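Long-range contact in putative transcriptional regulator, sugar-binding family (Arthrobacter aurescens, PDB 3NZE), which probably binds DNA and a sugar effector as a transcriptional regulator of the SorC family: residues V122-W136 / G205-H217. Numbering follows the deposited sequence. Where two conformers were deposited one is given.
Sequences VPAFFDHASTKTAMW and GITLNERSTGPSH
In the putative sugar-binding domain of this SorC-family regulator, two loops meet where Arg-211, just past the 3-10 segment 207-210, grips the backbone of Phe-126, ahead of helix 129-135. Phe-126 N gives a hydrogen bond of 3.0 Å to Arg-211 O, and Arg-211 NE returns one of 2.7 Å to Phe-126 O, nearly straight at 171° and in the guanidinium plane. Bending of the arginine chain at CG-CD (chi3 54°) helps bring NE to that carbonyl, while Asp-127 O lies over one face of the guanidinium and Leu-208 CD2 over the other. Arg-211 NH2 gives a hydrogen bond to a water within bonding distance of Asp-127 OD1 and forms a salt bridge with Asp-179. Replacing Arg-211 by an alanine would probably leave Phe-126 O without its guanidinium partner and deprive Asp-179 of this salt bridge.

Arg-211 O also sits 3.6 Å above the centre of the Phe-125 ring, whose CE2 meets Arg-211 CB at 3.5 Å and Leu-208 CD2, and whose CZ comes to 3.4 Å from Leu-208 O. Thr-213 CG2 is wedged among Val-122 CG2, Pro-123 O and Phe-126 CE2, the last 3.7 Å away. One water joins Ala-124 O to Thr-213 N and OG1, and Thr-213 OG1 is also hydrogen-bonded with Gly-90 N. Lys-132, extended from its helix, runs across Glu-210 O to end in a weak hydrogen bond from NZ to Ser-212 O (2.9 Å); a water links NZ to Gly-214 O. The Trp-136 ring has Lys-132 CE over one face and Thr-213 O at its edge, with CH2 3.8 Å from Thr-213 CA.

Around this junction, Phe-125 stacks on Tyr-174, Phe-125 and Ser-212 touch strand 195-198, and Val-122 and Trp-136 pack against helix 139-149.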
loop_
_atom_site.group_PDB
_atom_site.type_symbol
_atom_site.label_atom_id
_atom_site.label_comp_id
_atom_site.label_asym_id
_atom_site.label_seq_id
_atom_site.Cartn_x
_atom_site.Cartn_y
_atom_site.Cartn_z
ATOM N N VAL A 122 13.042 10.941 4.955
ATOM C CA VAL A 122 12.127 11.424 5.985
ATOM C C VAL A 122 11.720 10.244 6.871
ATOM O O VAL A 122 11.749 9.089 6.413
ATOM C CB VAL A 122 10.872 12.092 5.354
ATOM C CG1 VAL A 122 11.279 13.077 4.260
ATOM C CG2 VAL A 122 9.948 11.054 4.786
ATOM N N PRO A 123 11.362 10.512 8.144
ATOM C CA PRO A 123 11.017 9.404 9.049
ATOM C C PRO A 123 9.704 8.725 8.638
ATOM O O PRO A 123 9.052 9.174 7.698
ATOM C CB PRO A 123 10.855 10.086 10.416
ATOM C CG PRO A 123 11.443 11.471 10.260
ATOM C CD PRO A 123 11.325 11.825 8.820
ATOM N N ALA A 124 9.312 7.678 9.355
ATOM C CA ALA A 124 8.115 6.911 8.994
ATOM C C ALA A 124 6.836 7.735 9.074
ATOM O O ALA A 124 5.892 7.480 8.344
ATOM C CB ALA A 124 7.990 5.663 9.885
ATOM N N PHE A 125 6.819 8.711 9.975
ATOM C CA PHE A 125 5.623 9.497 10.268
ATOM C C PHE A 125 6.112 10.603 11.191
ATOM O O PHE A 125 7.154 10.448 11.838
ATOM C CB PHE A 125 4.605 8.608 10.997
ATOM C CG PHE A 125 3.182 9.091 10.908
ATOM C CD1 PHE A 125 2.417 8.811 9.790
ATOM C CD2 PHE A 125 2.605 9.797 11.954
ATOM C CE1 PHE A 125 1.100 9.243 9.703
ATOM C CE2 PHE A 125 1.288 10.236 11.870
ATOM C CZ PHE A 125 0.540 9.948 10.746
ATOM N N PHE A 126 5.392 11.719 11.253
ATOM C CA PHE A 126 5.806 12.820 12.122
ATOM C C PHE A 126 5.023 12.862 13.423
ATOM O O PHE A 126 3.828 12.607 13.440
ATOM C CB PHE A 126 5.666 14.158 11.397
ATOM C CG PHE A 126 6.602 14.314 10.243
ATOM C CD1 PHE A 126 7.954 14.544 10.463
ATOM C CD2 PHE A 126 6.134 14.251 8.940
ATOM C CE1 PHE A 126 8.826 14.695 9.403
ATOM C CE2 PHE A 126 7.006 14.407 7.875
ATOM C CZ PHE A 126 8.361 14.618 8.109
ATOM N N ASP A 127 5.708 13.189 14.512
ATOM C CA ASP A 127 5.068 13.407 15.812
ATOM C C ASP A 127 4.231 14.684 15.818
ATOM O O ASP A 127 3.208 14.768 16.508
ATOM C CB ASP A 127 6.125 13.536 16.919
ATOM C CG ASP A 127 6.796 12.216 17.264
ATOM O OD1 ASP A 127 6.396 11.169 16.716
ATOM O OD2 ASP A 127 7.722 12.232 18.106
ATOM N N HIS A 128 4.678 15.678 15.057
ATOM C CA HIS A 128 4.062 16.995 15.052
ATOM C C HIS A 128 3.850 17.476 13.629
ATOM O O HIS A 128 4.752 17.396 12.798
ATOM C CB HIS A 128 4.945 18.019 15.789
ATOM C CG HIS A 128 5.396 17.570 17.144
ATOM N ND1 HIS A 128 6.681 17.138 17.396
ATOM C CD2 HIS A 128 4.734 17.486 18.321
ATOM C CE1 HIS A 128 6.791 16.809 18.670
ATOM N NE2 HIS A 128 5.624 17.011 19.254
ATOM N N ALA A 129 2.661 18.000 13.360
ATOM C CA ALA A 129 2.355 18.533 12.042
ATOM C C ALA A 129 3.328 19.634 11.639
ATOM O O ALA A 129 3.652 19.768 10.459
ATOM C CB ALA A 129 0.911 19.035 11.982
ATOM N N SER A 130 3.797 20.415 12.612
ATOM C CA SER A 130 4.739 21.487 12.316
ATOM C C SER A 130 6.061 20.945 11.763
ATOM O O SER A 130 6.744 21.632 10.999
ATOM C CB SER A 130 4.978 22.385 13.543
ATOM O OG SER A 130 5.495 21.651 14.643
ATOM N N THR A 131 6.422 19.720 12.139
ATOM C CA THR A 131 7.625 19.114 11.575
ATOM C C THR A 131 7.412 18.785 10.099
ATOM O O THR A 131 8.299 19.006 9.275
ATOM C CB THR A 131 8.072 17.847 12.331
ATOM O OG1 THR A 131 8.085 18.121 13.737
ATOM C CG2 THR A 131 9.470 17.429 11.874
ATOM N N LYS A 132 6.241 18.252 9.762
ATOM C CA LYS A 132 5.954 17.962 8.365
ATOM C C LYS A 132 6.033 19.226 7.527
ATOM O O LYS A 132 6.677 19.236 6.481
ATOM C CB LYS A 132 4.584 17.321 8.174
ATOM C CG LYS A 132 4.329 17.011 6.699
ATOM C CD LYS A 132 2.944 16.489 6.432
ATOM C CE LYS A 132 2.782 16.178 4.952
ATOM N NZ LYS A 132 1.462 15.568 4.673
ATOM N N THR A 133 5.370 20.285 7.995
ATOM C CA THR A 133 5.396 21.575 7.325
ATOM C C THR A 133 6.825 22.015 7.034
ATOM O O THR A 133 7.155 22.393 5.903
ATOM C CB THR A 133 4.681 22.648 8.170
ATOM O OG1 THR A 133 3.304 22.282 8.324
ATOM C CG2 THR A 133 4.770 24.014 7.501
ATOM N N ALA A 134 7.670 21.957 8.057
ATOM C CA ALA A 134 9.074 22.330 7.901
ATOM C C ALA A 134 9.790 21.456 6.861
ATOM O O ALA A 134 10.421 21.968 5.939
ATOM C CB ALA A 134 9.792 22.277 9.241
HETATM N N MSE A 135 9.683 20.136 7.002
HETATM C CA MSE A 135 10.341 19.218 6.078
HETATM C C MSE A 135 9.882 19.343 4.625
HETATM O O MSE A 135 10.662 19.102 3.700
HETATM C CB MSE A 135 10.182 17.772 6.554
HETATM C CG MSE A 135 11.116 17.429 7.698
HETATM SE SE MSE A 135 12.981 17.204 7.128
HETATM C CE MSE A 135 12.780 15.382 6.453
ATOM N N TRP A 136 8.622 19.712 4.417
ATOM C CA TRP A 136 8.103 19.848 3.063
ATOM C C TRP A 136 8.622 21.115 2.372
ATOM O O TRP A 136 8.331 21.359 1.201
ATOM C CB TRP A 136 6.562 19.773 3.058
ATOM C CG TRP A 136 6.021 18.397 2.714
ATOM C CD1 TRP A 136 5.037 18.112 1.815
ATOM C CD2 TRP A 136 6.460 17.126 3.239
ATOM N NE1 TRP A 136 4.820 16.758 1.757
ATOM C CE2 TRP A 136 5.685 16.129 2.615
ATOM C CE3 TRP A 136 7.429 16.739 4.175
ATOM C CZ2 TRP A 136 5.836 14.771 2.899
ATOM C CZ3 TRP A 136 7.584 15.386 4.460
ATOM C CH2 TRP A 136 6.795 14.414 3.814
ATOM N N GLY A 205 -10.075 16.406 6.520
ATOM C CA GLY A 205 -10.396 16.686 7.908
ATOM C C GLY A 205 -9.971 15.595 8.876
ATOM O O GLY A 205 -10.572 15.436 9.944
ATOM N N ILE A 206 -8.941 14.837 8.509
ATOM C CA ILE A 206 -8.381 13.848 9.418
ATOM C C ILE A 206 -7.078 14.387 9.992
ATOM O O ILE A 206 -6.098 14.562 9.281
ATOM C CB ILE A 206 -8.140 12.487 8.726
ATOM C CG1 ILE A 206 -9.468 11.889 8.253
ATOM C CG2 ILE A 206 -7.413 11.523 9.665
ATOM C CD1 ILE A 206 -9.306 10.552 7.555
ATOM N N THR A 207 -7.105 14.688 11.283
ATOM C CA THR A 207 -5.989 15.306 11.967
ATOM C C THR A 207 -4.658 14.583 11.717
ATOM O O THR A 207 -3.641 15.217 11.429
ATOM C CB THR A 207 -6.297 15.370 13.476
ATOM O OG1 THR A 207 -6.966 16.606 13.755
ATOM C CG2 THR A 207 -5.034 15.271 14.297
ATOM N N LEU A 208 -4.669 13.259 11.816
ATOM C CA LEU A 208 -3.440 12.478 11.642
ATOM C C LEU A 208 -2.792 12.656 10.268
ATOM O O LEU A 208 -1.575 12.534 10.132
ATOM C CB LEU A 208 -3.690 10.991 11.927
ATOM C CG LEU A 208 -3.496 10.625 13.399
ATOM C CD1 LEU A 208 -3.931 9.202 13.671
ATOM C CD2 LEU A 208 -2.039 10.833 13.804
ATOM N N ASN A 209 -3.593 12.961 9.250
ATOM C CA ASN A 209 -3.041 13.110 7.908
ATOM C C ASN A 209 -2.085 14.295 7.742
ATOM O O ASN A 209 -1.284 14.314 6.806
ATOM C CB ASN A 209 -4.134 13.103 6.833
ATOM C CG ASN A 209 -4.646 11.707 6.547
ATOM O OD1 ASN A 209 -3.995 10.724 6.891
ATOM N ND2 ASN A 209 -5.824 11.610 5.917
ATOM N N GLU A 210 -2.148 15.268 8.652
ATOM C CA GLU A 210 -1.198 16.377 8.587
ATOM C C GLU A 210 0.193 15.960 9.043
ATOM O O GLU A 210 1.159 16.729 8.907
ATOM C CB GLU A 210 -1.685 17.557 9.410
ATOM C CG GLU A 210 -2.986 18.130 8.898
ATOM C CD GLU A 210 -3.362 19.375 9.632
ATOM O OE1 GLU A 210 -2.981 19.491 10.816
ATOM O OE2 GLU A 210 -4.032 20.237 9.028
ATOM N N ARG A 211 0.304 14.741 9.560
ATOM C CA ARG A 211 1.576 14.201 10.029
ATOM C C ARG A 211 2.103 13.081 9.124
ATOM O O ARG A 211 3.164 12.499 9.378
ATOM C CB ARG A 211 1.426 13.702 11.466
ATOM C CG ARG A 211 1.269 14.836 12.479
ATOM C CD ARG A 211 0.608 14.354 13.748
ATOM N NE ARG A 211 1.307 13.213 14.327
ATOM C CZ ARG A 211 0.854 12.505 15.357
ATOM N NH1 ARG A 211 -0.314 12.810 15.918
ATOM N NH2 ARG A 211 1.561 11.483 15.815
ATOM N N SER A 212 1.354 12.783 8.066
ATOM C CA SER A 212 1.735 11.704 7.167
ATOM C C SER A 212 2.806 12.107 6.155
ATOM O O SER A 212 2.872 13.261 5.737
ATOM C CB SER A 212 0.514 11.143 6.440
ATOM O OG SER A 212 0.922 10.064 5.606
ATOM N N THR A 213 3.631 11.138 5.753
ATOM C CA THR A 213 4.630 11.366 4.714
ATOM C C THR A 213 4.192 10.910 3.319
ATOM O O THR A 213 4.908 11.140 2.345
ATOM C CB THR A 213 5.989 10.671 5.049
ATOM O OG1 THR A 213 5.857 9.250 4.941
ATOM C CG2 THR A 213 6.460 11.037 6.459
ATOM N N GLY A 214 3.024 10.277 3.216
ATOM C CA GLY A 214 2.604 9.680 1.952
ATOM C C GLY A 214 1.835 10.613 1.020
ATOM O O GLY A 214 1.423 11.698 1.423
ATOM N N PRO A 215 1.664 10.197 -0.243
ATOM C CA PRO A 215 0.944 10.971 -1.267
ATOM C C PRO A 215 -0.534 11.102 -0.925
ATOM O O PRO A 215 -1.104 10.207 -0.295
ATOM C CB PRO A 215 1.083 10.107 -2.533
ATOM C CG PRO A 215 2.144 9.095 -2.220
ATOM C CD PRO A 215 2.087 8.882 -0.747
ATOM N N SER A 216 -1.162 12.189 -1.355
ATOM C CA SER A 216 -2.592 12.350 -1.110
ATOM C C SER A 216 -3.352 11.325 -1.916
ATOM O O SER A 216 -2.865 10.816 -2.929
ATOM C CB SER A 216 -3.084 13.746 -1.491
ATOM O OG SER A 216 -3.035 13.931 -2.896
ATOM N N HIS A 217 -4.561 11.027 -1.468
ATOM C CA HIS A 217 -5.418 10.122 -2.216
ATOM C C HIS A 217 -5.773 10.719 -3.579
ATOM O O HIS A 217 -5.845 9.994 -4.567
ATOM C CB HIS A 217 -6.642 9.734 -1.385
ATOM C CG HIS A 217 -6.285 8.967 -0.145
ATOM N ND1 HIS A 217 -7.153 8.797 0.911
ATOM C CD2 HIS A 217 -5.138 8.336 0.206
ATOM C CE1 HIS A 217 -6.561 8.088 1.858
ATOM N NE2 HIS A 217 -5.336 7.797 1.455
HETATM O O HOH W 1 4.300 8.723 6.859
HETATM O O HOH W 2 4.169 9.824 15.368
HETATM O O HOH W 3 1.415 19.511 8.598
HETATM O O HOH W 4 2.099 13.770 2.806
HETATM O O HOH W 5 3.096 14.398 0.341
#